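PDB 1X7F: outer surface protein from Bacillus cereus ATCC 14579, which is not characterised experimentally but is probably a 6-phospho-N-acetylmuramidase, an enzyme that would hydrolyse phosphorylated amino-sugar fragments of the bacterial cell wall. Local coordinates for residues A[53-58]-A[257-262]; A[176-181]-A[222-227]; A[202-207]-A[232-237]. All blocks are in the same frame, centred on the assembly; numbering follows the deposited sequence.

All three contacts lie in the N-terminal domain, whose eight parallel strands follow the order of a (beta/alpha)8 barrel. Segment 53-58, the entry to the second strand, meets helix 256-264 in interaction 1 and closes a long loop of 198 residues. The other two contacts are nested inside it. Segment 176-181, after strand 167-170, meets 222-227 in interaction 2, closing 40 residues. Segment 202-207 falls inside that loop but pairs with 232-237 beyond it, closing 24 residues, so interactions 2 and 3 cross. They touch each other at His-226 and His-237, probably through a hydrogen bond. Interactions 1 and 3 touch where Leu-262 packs on Ala-235 and Glu-258 probably hydrogen-bonds to His-207 N.

Interaction 1 of 3, residues A[53-58]-A[257-262]; sequences HGFSRI and EELEKL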
ATOM      1  N   HIS A  53      10.984  11.776  -2.792  1.00 36.37           N
ATOM      2  CA  HIS A  53      10.761  10.316  -2.834  1.00 35.63           C
ATOM      3  C   HIS A  53       9.442   9.924  -3.519  1.00 34.85           C
ATOM      4  O   HIS A  53       8.893   8.859  -3.238  1.00 35.80           O
ATOM      5  CB  HIS A  53      10.850   9.687  -1.422  1.00 34.95           C
ATOM      6  CG  HIS A  53      12.181   9.880  -0.762  1.00 35.57           C
ATOM      7  ND1 HIS A  53      13.339   9.298  -1.238  1.00 38.24           N
ATOM      8  CD2 HIS A  53      12.543  10.616   0.315  1.00 35.59           C
ATOM      9  CE1 HIS A  53      14.356   9.664  -0.478  1.00 37.93           C
ATOM     10  NE2 HIS A  53      13.899  10.458   0.475  1.00 37.87           N
ATOM     11  N   GLY A  54       8.931  10.792  -4.390  1.00 34.92           N
ATOM     12  CA  GLY A  54       7.742  10.506  -5.208  1.00 35.06           C
ATOM     13  C   GLY A  54       6.372  10.545  -4.541  1.00 35.32           C
ATOM     14  O   GLY A  54       5.397   9.986  -5.065  1.00 35.38           O
ATOM     15  N   PHE A  55       6.281  11.189  -3.381  1.00 34.66           N
ATOM     16  CA  PHE A  55       4.976  11.425  -2.768  1.00 34.06           C
ATOM     17  C   PHE A  55       4.311  12.582  -3.529  1.00 33.85           C
ATOM     18  O   PHE A  55       4.967  13.560  -3.875  1.00 32.32           O
ATOM     19  CB  PHE A  55       5.110  11.738  -1.277  1.00 33.81           C
ATOM     20  CG  PHE A  55       5.470  10.543  -0.419  1.00 32.44           C
ATOM     21  CD1 PHE A  55       6.695   9.885  -0.567  1.00 33.76           C
ATOM     22  CD2 PHE A  55       4.600  10.099   0.559  1.00 30.44           C
ATOM     23  CE1 PHE A  55       7.035   8.791   0.241  1.00 32.54           C
ATOM     24  CE2 PHE A  55       4.922   8.993   1.371  1.00 32.44           C
ATOM     25  CZ  PHE A  55       6.147   8.346   1.214  1.00 30.79           C
ATOM     26  N   SER A  56       3.020  12.450  -3.813  1.00 33.63           N
ATOM     27  CA  SER A  56       2.309  13.468  -4.585  1.00 34.13           C
ATOM     28  C   SER A  56       0.903  13.756  -4.030  1.00 34.17           C
ATOM     29  O   SER A  56       0.069  14.361  -4.699  1.00 34.20           O
ATOM     30  CB  SER A  56       2.235  13.051  -6.066  1.00 33.44           C
ATOM     31  OG  SER A  56       1.414  11.904  -6.208  1.00 34.03           O
ATOM     32  N   ARG A  57       0.646  13.303  -2.811  1.00 35.63           N
ATOM     33  CA  ARG A  57      -0.656  13.473  -2.188  1.00 36.64           C
ATOM     34  C   ARG A  57      -0.467  13.840  -0.713  1.00 36.66           C
ATOM     35  O   ARG A  57       0.422  13.301  -0.044  1.00 36.35           O
ATOM     36  CB  ARG A  57      -1.476  12.176  -2.348  1.00 37.15           C
ATOM     37  CG  ARG A  57      -2.848  12.200  -1.679  1.00 38.16           C
ATOM     38  CD  ARG A  57      -3.767  11.051  -2.070  1.00 36.94           C
ATOM     39  NE  ARG A  57      -5.053  11.188  -1.393  1.00 37.86           N
ATOM     40  CZ  ARG A  57      -6.167  10.532  -1.710  1.00 39.19           C
ATOM     41  NH1 ARG A  57      -6.202   9.676  -2.726  1.00 36.68           N
ATOM     42  NH2 ARG A  57      -7.265  10.745  -1.007  1.00 37.90           N
ATOM     43  N   ILE A  58      -1.290  14.771  -0.228  1.00 36.42           N
ATOM     44  CA  ILE A  58      -1.291  15.175   1.177  1.00 36.97           C
ATOM     45  C   ILE A  58      -2.689  15.040   1.809  1.00 38.10           C
ATOM     46  O   ILE A  58      -3.691  15.471   1.226  1.00 38.03           O
ATOM     47  CB  ILE A  58      -0.775  16.639   1.340  1.00 37.71           C
ATOM     48  CG1 ILE A  58       0.686  16.762   0.897  1.00 36.43           C
ATOM     49  CG2 ILE A  58      -0.922  17.104   2.796  1.00 36.77           C
ATOM     50  CD1 ILE A  58       1.251  18.153   1.062  1.00 35.63           C
ATOM     51  N   GLU A 257      14.484   7.868   6.085  0.50 36.97           N
ATOM     52  CA  GLU A 257      14.642   6.453   5.739  0.50 37.47           C
ATOM     53  C   GLU A 257      13.305   5.801   5.346  0.50 37.11           C
ATOM     54  O   GLU A 257      13.243   5.060   4.362  0.50 37.24           O
ATOM     55  CB  GLU A 257      15.313   5.693   6.898  0.50 37.54           C
ATOM     56  CG  GLU A 257      15.538   4.201   6.654  0.50 39.04           C
ATOM     57  CD  GLU A 257      16.010   3.444   7.893  0.50 39.26           C
ATOM     58  OE1 GLU A 257      16.953   3.900   8.572  0.50 43.29           O
ATOM     59  OE2 GLU A 257      15.446   2.373   8.184  0.50 42.26           O
ATOM     60  N   GLU A 258      12.246   6.084   6.109  1.00 36.49           N
ATOM     61  CA  GLU A 258      10.902   5.547   5.810  1.00 35.78           C
ATOM     62  C   GLU A 258      10.333   6.075   4.492  1.00 36.12           C
ATOM     63  O   GLU A 258       9.788   5.306   3.700  1.00 35.35           O
ATOM     64  CB  GLU A 258       9.918   5.819   6.950  1.00 35.70           C
ATOM     65  CG  GLU A 258      10.144   4.969   8.193  1.00 34.46           C
ATOM     66  CD  GLU A 258       9.177   5.324   9.307  1.00 36.53           C
ATOM     67  OE1 GLU A 258       8.877   6.531   9.480  1.00 33.99           O
ATOM     68  OE2 GLU A 258       8.706   4.395  10.013  1.00 36.49           O
ATOM     69  N   LEU A 259      10.470   7.383   4.261  1.00 35.96           N
ATOM     70  CA  LEU A 259      10.076   7.988   2.983  1.00 37.06           C
ATOM     71  C   LEU A 259      10.830   7.350   1.818  1.00 36.92           C
ATOM     72  O   LEU A 259      10.243   7.082   0.776  1.00 37.70           O
ATOM     73  CB  LEU A 259      10.270   9.525   2.982  1.00 35.70           C
ATOM     74  CG  LEU A 259       9.452  10.364   3.995  1.00 36.91           C
ATOM     75  CD1 LEU A 259       9.996  11.804   4.087  1.00 32.58           C
ATOM     76  CD2 LEU A 259       7.918  10.362   3.748  1.00 31.82           C
ATOM     77  N   GLU A 260      12.120   7.090   2.009  1.00 37.26           N
ATOM     78  CA  GLU A 260      12.963   6.527   0.964  1.00 37.89           C
ATOM     79  C   GLU A 260      12.554   5.096   0.629  1.00 37.62           C
ATOM     80  O   GLU A 260      12.400   4.755  -0.535  1.00 37.73           O
ATOM     81  CB  GLU A 260      14.440   6.597   1.354  1.00 36.78           C
ATOM     82  CG  GLU A 260      15.390   6.160   0.239  1.00 38.81           C
ATOM     83  CD  GLU A 260      16.816   5.959   0.722  1.00 41.67           C
ATOM     84  OE1 GLU A 260      17.762   6.153  -0.077  1.00 47.03           O
ATOM     85  OE2 GLU A 260      16.997   5.605   1.912  1.00 48.31           O
ATOM     86  N   LYS A 261      12.382   4.275   1.664  1.00 37.91           N
ATOM     87  CA  LYS A 261      11.890   2.909   1.539  1.00 38.93           C
ATOM     88  C   LYS A 261      10.598   2.827   0.740  1.00 37.00           C
ATOM     89  O   LYS A 261      10.434   1.941  -0.097  1.00 35.77           O
ATOM     90  CB  LYS A 261      11.650   2.295   2.930  1.00 38.65           C
ATOM     91  CG  LYS A 261      12.891   1.676   3.537  1.00 42.21           C
ATOM     92  CD  LYS A 261      12.602   1.123   4.933  1.00 41.76           C
ATOM     93  CE  LYS A 261      13.916   0.746   5.629  1.00 47.78           C
ATOM     94  NZ  LYS A 261      13.680   0.066   6.947  1.00 49.60           N
ATOM     95  N   LEU A 262       9.671   3.731   1.046  1.00 35.96           N
ATOM     96  CA  LEU A 262       8.383   3.768   0.365  1.00 34.81           C
ATOM     97  C   LEU A 262       8.518   4.212  -1.089  1.00 34.71           C
ATOM     98  O   LEU A 262       7.879   3.627  -1.980  1.00 34.55           O
ATOM     99  CB  LEU A 262       7.404   4.658   1.118  1.00 34.77           C
ATOM    100  CG  LEU A 262       6.882   4.087   2.437  1.00 34.28           C
ATOM    101  CD1 LEU A 262       6.184   5.180   3.203  1.00 32.85           C
ATOM    102  CD2 LEU A 262       5.943   2.896   2.216  1.00 33.02           C
TER
HETATM  103  O   HOH W   1      12.624   6.903  -2.922  1.00 32.64           O
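His-53 lies flat over the backbone of Glu-260, and Phe-55 packs on Leu-259 and Leu-262. The contact belongs to the (beta/alpha)8-barrel domain. It joins the entry to strand 55-62 with helix 256-264, which follows the last barrel strand.

The imidazole of His-53 faces the helix backbone. Glu-260 CA sits 3.7 Å from the ring centroid and 17° off the normal, a CH-pi contact. Glu-260 CB continues the overlap, 3.6 Å from His-53 CE1. The Glu-260 carboxylate extends beyond the ring, its plane turned 53° from it. Leu-259 CB also meets the ring, 3.7 Å from His-53 CD2. The polar end of His-53 is held from the helix start, where NE2 hydrogen-bonds to Glu-256 OE1.

Phe-55 has the same first rotamer, with CG anti to the carbonyl carbon (chi1 -73°), but its ring meets mainly leucine side chains. Leu-259 CD2 stands over one face, 3.7 Å from Phe-55 CZ. Leu-262 CD1 instead meets the ring edge, in plane, also 3.7 Å from Phe-55 CZ. Ile-249 and Ala-50 also pack in this apolar cluster between strands and helices.

A water bridges the polar side of the contact. It lies 3.0 Å from His-53 ND1 and donates to Glu-260 O at 3.2 Å.

Interaction 2 of 3, residues A[176-181]-A[222-227]; sequences QKFTGL and TLEEHR
The carboxylate of Glu-224 reaches into the turn of segment 176-181 and accepts two of its backbone N-H groups, those of Phe-178 and Gly-180. Gly-180 N donates to Glu-224 OE1 at 2.7 Å, on the anti side of that oxygen. Phe-178 N makes a weak bond to Glu-224 OE2 at 2.8 Å.

The same carboxylate is gripped from its own segment by Arg-227. The grip is side-on: NE goes to Glu-224 OE2 at 2.7 Å and NH2 to Glu-224 OE1 at 2.8 Å. Both oxygens lie close to the guanidinium plane and are met on their syn sides, though the carboxylate is tilted from that plane. OE1 accepts both Gly-180 N and Arg-227 NH2. The grip on both oxygens, with the turn N-H groups, holds the carboxylate's rotation. Bends at chi2 of Glu-224 (54°) and chi3 of Arg-227 (-57°) bring the two groups together. Over one guanidinium face lie Gln-176 O and Lys-177 CA. Further bonds go to Tyr-174 O from NH2 and Asp-218 O from NH1.

Residues 176-179 form a type II turn, with Phe-178 at positive phi (73°). Gln-176 O accepts Thr-179 N and also Thr-179 OG1, the latter at 2.6 Å.

Beyond Gly-180 the backbones pair in a single bridge. Leu-181 N donates to Thr-222 O at 2.9 Å, and Glu-224 N to Leu-181 O at 3.0 Å. A water gives Leu-181 O a second donor and links it to Glu-225 N and OE1. Thr-222 OG1 bonds to Asn-172 O and Phe-203 N.

Both segments lie in connections after barrel strands, 167-170 and 201-204, the second with a short 3-10 turn. This is the C-terminal side of the sheet, where (beta/alpha)8 barrels typically carry their active sites.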
ATOM      1  N   GLN A 176      -6.487   4.095  18.188  1.00 33.60           N
ATOM      2  CA  GLN A 176      -6.572   3.156  19.309  1.00 33.10           C
ATOM      3  C   GLN A 176      -6.172   1.744  18.856  1.00 32.14           C
ATOM      4  O   GLN A 176      -6.752   1.203  17.916  1.00 30.98           O
ATOM      5  CB  GLN A 176      -7.977   3.149  19.949  1.00 33.03           C
ATOM      6  CG  GLN A 176      -8.071   2.209  21.157  1.00 32.71           C
ATOM      7  CD  GLN A 176      -9.467   2.058  21.744  1.00 34.63           C
ATOM      8  OE1 GLN A 176      -9.755   1.058  22.397  1.00 35.31           O
ATOM      9  NE2 GLN A 176     -10.329   3.040  21.523  1.00 39.42           N
ATOM     10  N   LYS A 177      -5.181   1.153  19.523  1.00 32.44           N
ATOM     11  CA  LYS A 177      -4.753  -0.217  19.197  1.00 33.40           C
ATOM     12  C   LYS A 177      -5.948  -1.207  19.220  1.00 32.93           C
ATOM     13  O   LYS A 177      -6.863  -1.093  20.050  1.00 31.56           O
ATOM     14  CB  LYS A 177      -3.582  -0.694  20.085  1.00 32.78           C
ATOM     15  CG  LYS A 177      -3.856  -0.654  21.573  1.00 37.28           C
ATOM     16  CD  LYS A 177      -2.987  -1.639  22.361  1.00 43.07           C
ATOM     17  CE  LYS A 177      -1.565  -1.168  22.547  1.00 44.23           C
ATOM     18  NZ  LYS A 177      -0.994  -1.797  23.776  1.00 47.42           N
ATOM     19  N   PHE A 178      -5.928  -2.137  18.265  1.00 32.37           N
ATOM     20  CA  PHE A 178      -6.929  -3.183  18.126  1.00 33.29           C
ATOM     21  C   PHE A 178      -8.296  -2.714  17.608  1.00 34.16           C
ATOM     22  O   PHE A 178      -9.225  -3.524  17.513  1.00 34.08           O
ATOM     23  CB  PHE A 178      -7.060  -4.002  19.415  1.00 32.37           C
ATOM     24  CG  PHE A 178      -5.815  -4.810  19.762  1.00 33.31           C
ATOM     25  CD1 PHE A 178      -5.107  -4.556  20.936  1.00 33.96           C
ATOM     26  CD2 PHE A 178      -5.377  -5.844  18.932  1.00 34.10           C
ATOM     27  CE1 PHE A 178      -3.989  -5.320  21.288  1.00 32.87           C
ATOM     28  CE2 PHE A 178      -4.244  -6.602  19.265  1.00 33.36           C
ATOM     29  CZ  PHE A 178      -3.554  -6.340  20.455  1.00 31.59           C
ATOM     30  N   THR A 179      -8.414  -1.426  17.255  1.00 33.77           N
ATOM     31  CA  THR A 179      -9.662  -0.923  16.673  1.00 33.24           C
ATOM     32  C   THR A 179      -9.602  -0.745  15.173  1.00 34.08           C
ATOM     33  O   THR A 179     -10.586  -0.329  14.573  1.00 36.50           O
ATOM     34  CB  THR A 179     -10.147   0.389  17.341  1.00 33.37           C
ATOM     35  OG1 THR A 179      -9.214   1.440  17.050  1.00 32.72           O
ATOM     36  CG2 THR A 179     -10.180   0.248  18.863  1.00 28.48           C
ATOM     37  N   GLY A 180      -8.457  -1.047  14.564  1.00 33.66           N
ATOM     38  CA  GLY A 180      -8.323  -1.019  13.116  1.00 32.94           C
ATOM     39  C   GLY A 180      -9.214  -2.052  12.455  1.00 34.35           C
ATOM     40  O   GLY A 180      -9.740  -2.954  13.132  1.00 33.09           O
ATOM     41  N   LEU A 181      -9.382  -1.927  11.134  1.00 33.71           N
ATOM     42  CA  LEU A 181     -10.298  -2.804  10.389  1.00 34.24           C
ATOM     43  C   LEU A 181      -9.761  -4.232  10.256  1.00 34.33           C
ATOM     44  O   LEU A 181      -8.550  -4.411  10.101  1.00 34.61           O
ATOM     45  CB  LEU A 181     -10.579  -2.243   8.978  1.00 33.80           C
ATOM     46  CG  LEU A 181     -11.137  -0.815   8.883  1.00 33.04           C
ATOM     47  CD1 LEU A 181     -11.509  -0.470   7.435  1.00 28.77           C
ATOM     48  CD2 LEU A 181     -12.323  -0.599   9.861  1.00 30.85           C
ATOM     49  N   THR A 222      -5.040   1.956   8.682  1.00 34.90           N
ATOM     50  CA  THR A 222      -6.405   1.499   8.427  1.00 34.89           C
ATOM     51  C   THR A 222      -6.644   0.053   8.879  1.00 35.04           C
ATOM     52  O   THR A 222      -7.594  -0.223   9.618  1.00 36.16           O
ATOM     53  CB  THR A 222      -6.716   1.617   6.930  1.00 35.35           C
ATOM     54  OG1 THR A 222      -6.758   3.002   6.554  1.00 34.67           O
ATOM     55  CG2 THR A 222      -8.126   1.092   6.638  1.00 34.53           C
ATOM     56  N   LEU A 223      -5.802  -0.863   8.405  1.00 34.47           N
ATOM     57  CA  LEU A 223      -5.898  -2.277   8.790  1.00 35.91           C
ATOM     58  C   LEU A 223      -5.253  -2.459  10.149  1.00 35.81           C
ATOM     59  O   LEU A 223      -4.124  -1.985  10.378  1.00 36.42           O
ATOM     60  CB  LEU A 223      -5.186  -3.184   7.767  1.00 34.24           C
ATOM     61  CG  LEU A 223      -6.001  -3.589   6.537  1.00 36.71           C
ATOM     62  CD1 LEU A 223      -5.084  -3.983   5.357  1.00 34.21           C
ATOM     63  CD2 LEU A 223      -7.027  -4.705   6.851  1.00 30.99           C
ATOM     64  N   GLU A 224      -5.940  -3.161  11.043  1.00 35.90           N
ATOM     65  CA  GLU A 224      -5.350  -3.425  12.355  1.00 36.17           C
ATOM     66  C   GLU A 224      -4.042  -4.201  12.229  1.00 36.15           C
ATOM     67  O   GLU A 224      -3.085  -3.917  12.955  1.00 37.20           O
ATOM     68  CB  GLU A 224      -6.337  -4.150  13.297  1.00 36.49           C
ATOM     69  CG  GLU A 224      -5.812  -4.334  14.716  1.00 32.68           C
ATOM     70  CD  GLU A 224      -5.355  -3.025  15.345  1.00 37.50           C
ATOM     71  OE1 GLU A 224      -5.979  -1.978  15.067  1.00 37.31           O
ATOM     72  OE2 GLU A 224      -4.380  -3.029  16.141  1.00 35.90           O
ATOM     73  N   GLU A 225      -3.989  -5.142  11.286  1.00 36.51           N
ATOM     74  CA  GLU A 225      -2.832  -6.053  11.154  1.00 36.42           C
ATOM     75  C   GLU A 225      -1.547  -5.334  10.753  1.00 37.08           C
ATOM     76  O   GLU A 225      -0.448  -5.898  10.864  1.00 38.15           O
ATOM     77  CB  GLU A 225      -3.143  -7.195  10.172  1.00 36.26           C
ATOM     78  CG  GLU A 225      -3.421  -6.720   8.740  1.00 34.77           C
ATOM     79  CD  GLU A 225      -4.139  -7.777   7.930  1.00 36.23           C
ATOM     80  OE1 GLU A 225      -5.340  -8.045   8.206  1.00 37.50           O
ATOM     81  OE2 GLU A 225      -3.507  -8.341   7.013  1.00 36.38           O
ATOM     82  N   HIS A 226      -1.687  -4.085  10.308  1.00 37.04           N
ATOM     83  CA  HIS A 226      -0.565  -3.273   9.866  1.00 35.72           C
ATOM     84  C   HIS A 226       0.102  -2.490  10.995  1.00 36.22           C
ATOM     85  O   HIS A 226       1.194  -1.958  10.803  1.00 35.87           O
ATOM     86  CB  HIS A 226      -1.020  -2.291   8.785  1.00 35.53           C
ATOM     87  CG  HIS A 226      -1.221  -2.914   7.439  1.00 35.97           C
ATOM     88  ND1 HIS A 226      -1.697  -2.200   6.359  1.00 36.42           N
ATOM     89  CD2 HIS A 226      -0.990  -4.171   6.988  1.00 33.95           C
ATOM     90  CE1 HIS A 226      -1.757  -2.989   5.304  1.00 33.47           C
ATOM     91  NE2 HIS A 226      -1.330  -4.192   5.658  1.00 34.53           N
ATOM     92  N   ARG A 227      -0.545  -2.421  12.162  1.00 36.26           N
ATOM     93  CA  ARG A 227      -0.098  -1.547  13.263  1.00 36.12           C
ATOM     94  C   ARG A 227       1.376  -1.726  13.664  1.00 37.66           C
ATOM     95  O   ARG A 227       2.069  -0.753  14.025  1.00 35.75           O
ATOM     96  CB  ARG A 227      -0.994  -1.737  14.487  1.00 35.52           C
ATOM     97  CG  ARG A 227      -0.831  -0.658  15.565  1.00 34.42           C
ATOM     98  CD  ARG A 227      -1.926  -0.691  16.644  1.00 33.98           C
ATOM     99  NE  ARG A 227      -3.257  -0.549  16.048  1.00 33.93           N
ATOM    100  CZ  ARG A 227      -3.800   0.609  15.668  1.00 34.84           C
ATOM    101  NH1 ARG A 227      -3.149   1.768  15.824  1.00 30.93           N
ATOM    102  NH2 ARG A 227      -5.004   0.609  15.128  1.00 30.94           N
TER
HETATM  103  O   HOH W   2      -6.483  -6.381  10.164  1.00 19.45           O

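Interaction 3 of 3, residues A[202-207]-A[232-237]; sequences AFITSH and EVQAKH
Ile-204 overlaps the aliphatic part of Gln-234, which comes across from helix 231-240. Ile-204 CG2 lies 3.5 Å from Gln-234 CB. The longer branch reaches Ala-235, where Ile-204 CD1 meets Ala-235 CB at 4.2 Å. Ile-204 CG1 stands between the backbone N and the carbonyl carbon (chi1 66°), which splits the two branches over neighbouring helix residues. Ile-231, Leu-238 and Leu-262 also touch Ile-204. The contact packs the end of strand 201-204 against the helix that follows it in the (beta/alpha)8 barrel.

Gln-234 extends past Ile-204 to the residues after the strand. Its amide end lies along the backbone of Thr-205. Thr-205 N is 2.9 Å from the atom modelled as Gln-234 NE2, and Thr-205 O is 2.9 Å from the atom modelled as Gln-234 OE1. The amide is probably turned over in the model. Turned back, either approach may be a hydrogen bond. Thr-205 CG2 packs beside the same amide.

His-207 comes from the opposite direction, its ring plane 52° from the amide plane. Its NE2 is engaged elsewhere, by Leu-229 O. Thr-205 OG1 likewise has partners outside the contact, Leu-220 N and Asn-251 OD1.

The chemistry is of two kinds. Apolar packing joins Ile-204 to Ala-235 and to the Gln-234 stem. Beyond it, a buried primary amide, which offers both a donor and an acceptor, meets a backbone N-H and C=O of Thr-205. It could satisfy both where the strand has ended.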
ATOM      1  N   ALA A 202      -5.890   4.228   1.466  1.00 34.61           N
ATOM      2  CA  ALA A 202      -5.877   3.808   2.866  1.00 35.72           C
ATOM      3  C   ALA A 202      -4.601   4.331   3.524  1.00 36.01           C
ATOM      4  O   ALA A 202      -3.664   4.791   2.836  1.00 36.08           O
ATOM      5  CB  ALA A 202      -5.955   2.264   2.987  1.00 34.35           C
ATOM      6  N   PHE A 203      -4.563   4.208   4.846  1.00 35.74           N
ATOM      7  CA  PHE A 203      -3.484   4.743   5.674  1.00 36.00           C
ATOM      8  C   PHE A 203      -2.553   3.668   6.212  1.00 35.86           C
ATOM      9  O   PHE A 203      -2.989   2.583   6.625  1.00 36.03           O
ATOM     10  CB  PHE A 203      -4.070   5.487   6.868  1.00 35.21           C
ATOM     11  CG  PHE A 203      -4.654   6.838   6.533  1.00 37.01           C
ATOM     12  CD1 PHE A 203      -6.040   7.016   6.459  1.00 36.34           C
ATOM     13  CD2 PHE A 203      -3.824   7.940   6.330  1.00 33.65           C
ATOM     14  CE1 PHE A 203      -6.579   8.277   6.203  1.00 34.47           C
ATOM     15  CE2 PHE A 203      -4.354   9.190   6.066  1.00 33.54           C
ATOM     16  CZ  PHE A 203      -5.734   9.355   5.996  1.00 35.45           C
ATOM     17  N   ILE A 204      -1.264   3.988   6.212  1.00 36.22           N
ATOM     18  CA  ILE A 204      -0.258   3.178   6.881  1.00 34.89           C
ATOM     19  C   ILE A 204       0.411   4.010   7.971  1.00 35.24           C
ATOM     20  O   ILE A 204       0.301   5.241   7.996  1.00 34.49           O
ATOM     21  CB  ILE A 204       0.794   2.648   5.871  1.00 35.98           C
ATOM     22  CG1 ILE A 204       1.630   3.795   5.270  1.00 36.23           C
ATOM     23  CG2 ILE A 204       0.126   1.760   4.821  1.00 31.95           C
ATOM     24  CD1 ILE A 204       2.744   3.323   4.343  1.00 34.58           C
ATOM     25  N   THR A 205       1.104   3.338   8.877  1.00 35.57           N
ATOM     26  CA  THR A 205       1.688   4.018  10.017  1.00 35.53           C
ATOM     27  C   THR A 205       3.213   3.953  10.041  1.00 36.09           C
ATOM     28  O   THR A 205       3.826   2.905   9.788  1.00 36.46           O
ATOM     29  CB  THR A 205       1.072   3.487  11.322  1.00 35.32           C
ATOM     30  OG1 THR A 205       1.497   4.297  12.428  1.00 37.78           O
ATOM     31  CG2 THR A 205       1.577   2.082  11.656  1.00 34.66           C
ATOM     32  N   SER A 206       3.806   5.102  10.328  1.00 36.22           N
ATOM     33  CA  SER A 206       5.229   5.223  10.574  1.00 36.16           C
ATOM     34  C   SER A 206       5.562   4.800  12.006  1.00 36.60           C
ATOM     35  O   SER A 206       4.748   4.962  12.931  1.00 37.00           O
ATOM     36  CB  SER A 206       5.662   6.664  10.317  1.00 35.43           C
ATOM     37  OG  SER A 206       6.922   6.945  10.892  1.00 36.24           O
ATOM     38  N   HIS A 207       6.761   4.252  12.183  1.00 37.01           N
ATOM     39  CA  HIS A 207       7.237   3.837  13.502  1.00 37.25           C
ATOM     40  C   HIS A 207       8.187   4.866  14.123  1.00 37.34           C
ATOM     41  O   HIS A 207       8.700   4.666  15.225  1.00 37.79           O
ATOM     42  CB  HIS A 207       7.834   2.423  13.425  1.00 36.77           C
ATOM     43  CG  HIS A 207       6.859   1.414  12.906  1.00 36.93           C
ATOM     44  ND1 HIS A 207       5.671   1.126  13.553  1.00 35.58           N
ATOM     45  CD2 HIS A 207       6.851   0.686  11.765  1.00 35.27           C
ATOM     46  CE1 HIS A 207       5.000   0.228  12.857  1.00 34.28           C
ATOM     47  NE2 HIS A 207       5.689  -0.046  11.762  1.00 37.10           N
ATOM     48  N   GLU A 232       7.056  -0.238   4.818  1.00 35.34           N
ATOM     49  CA  GLU A 232       7.071  -0.607   3.405  1.00 35.72           C
ATOM     50  C   GLU A 232       6.281  -1.887   3.142  1.00 35.32           C
ATOM     51  O   GLU A 232       5.766  -2.085   2.038  1.00 35.90           O
ATOM     52  CB  GLU A 232       8.520  -0.703   2.864  1.00 35.89           C
ATOM     53  CG  GLU A 232       9.283  -1.967   3.252  1.00 36.66           C
ATOM     54  CD  GLU A 232       9.943  -1.902   4.622  1.00 42.17           C
ATOM     55  OE1 GLU A 232      10.715  -2.831   4.923  1.00 48.30           O
ATOM     56  OE2 GLU A 232       9.718  -0.945   5.407  1.00 42.61           O
ATOM     57  N   VAL A 233       6.173  -2.741   4.158  1.00 35.06           N
ATOM     58  CA  VAL A 233       5.376  -3.972   4.070  1.00 35.34           C
ATOM     59  C   VAL A 233       3.870  -3.654   4.059  1.00 35.27           C
ATOM     60  O   VAL A 233       3.122  -4.193   3.251  1.00 36.03           O
ATOM     61  CB  VAL A 233       5.775  -4.983   5.189  1.00 35.70           C
ATOM     62  CG1 VAL A 233       4.915  -6.236   5.145  1.00 33.69           C
ATOM     63  CG2 VAL A 233       7.270  -5.350   5.025  1.00 33.84           C
ATOM     64  N   GLN A 234       3.448  -2.752   4.933  1.00 34.29           N
ATOM     65  CA  GLN A 234       2.103  -2.189   4.879  1.00 34.93           C
ATOM     66  C   GLN A 234       1.701  -1.672   3.491  1.00 34.87           C
ATOM     67  O   GLN A 234       0.619  -1.982   3.014  1.00 35.66           O
ATOM     68  CB  GLN A 234       1.970  -1.050   5.895  1.00 34.76           C
ATOM     69  CG  GLN A 234       2.297  -1.404   7.329  1.00 33.14           C
ATOM     70  CD  GLN A 234       2.253  -0.172   8.229  1.00 34.47           C
ATOM     71  OE1 GLN A 234       3.225   0.155   8.919  1.00 36.58           O
ATOM     72  NE2 GLN A 234       1.130   0.507   8.222  1.00 30.94           N
ATOM     73  N   ALA A 235       2.579  -0.896   2.848  1.00 35.92           N
ATOM     74  CA  ALA A 235       2.321  -0.352   1.512  1.00 35.65           C
ATOM     75  C   ALA A 235       2.248  -1.443   0.449  1.00 35.69           C
ATOM     76  O   ALA A 235       1.346  -1.440  -0.395  1.00 36.96           O
ATOM     77  CB  ALA A 235       3.371   0.684   1.140  1.00 34.50           C
ATOM     78  N   LYS A 236       3.204  -2.364   0.487  1.00 35.02           N
ATOM     79  CA  LYS A 236       3.198  -3.542  -0.372  1.00 35.21           C
ATOM     80  C   LYS A 236       1.858  -4.256  -0.257  1.00 34.98           C
ATOM     81  O   LYS A 236       1.237  -4.595  -1.258  1.00 35.94           O
ATOM     82  CB  LYS A 236       4.328  -4.522   0.011  1.00 34.88           C
ATOM     83  CG  LYS A 236       5.733  -4.158  -0.487  1.00 36.23           C
ATOM     84  CD  LYS A 236       6.758  -5.235  -0.031  1.00 35.48           C
ATOM     85  CE  LYS A 236       8.173  -4.850  -0.401  1.00 33.01           C
ATOM     86  NZ  LYS A 236       9.103  -6.010  -0.401  1.00 34.29           N
ATOM     87  N   HIS A 237       1.406  -4.479   0.972  1.00 34.93           N
ATOM     88  CA  HIS A 237       0.169  -5.197   1.180  1.00 34.73           C
ATOM     89  C   HIS A 237      -1.040  -4.485   0.550  1.00 34.80           C
ATOM     90  O   HIS A 237      -1.771  -5.093  -0.237  1.00 36.49           O
ATOM     91  CB  HIS A 237      -0.038  -5.483   2.664  1.00 34.59           C
ATOM     92  CG  HIS A 237      -1.222  -6.351   2.947  1.00 33.00           C
ATOM     93  ND1 HIS A 237      -1.800  -6.433   4.194  1.00 34.11           N
ATOM     94  CD2 HIS A 237      -1.935  -7.176   2.147  1.00 29.16           C
ATOM     95  CE1 HIS A 237      -2.818  -7.271   4.152  1.00 30.46           C
ATOM     96  NE2 HIS A 237      -2.922  -7.733   2.921  1.00 29.75           N
TER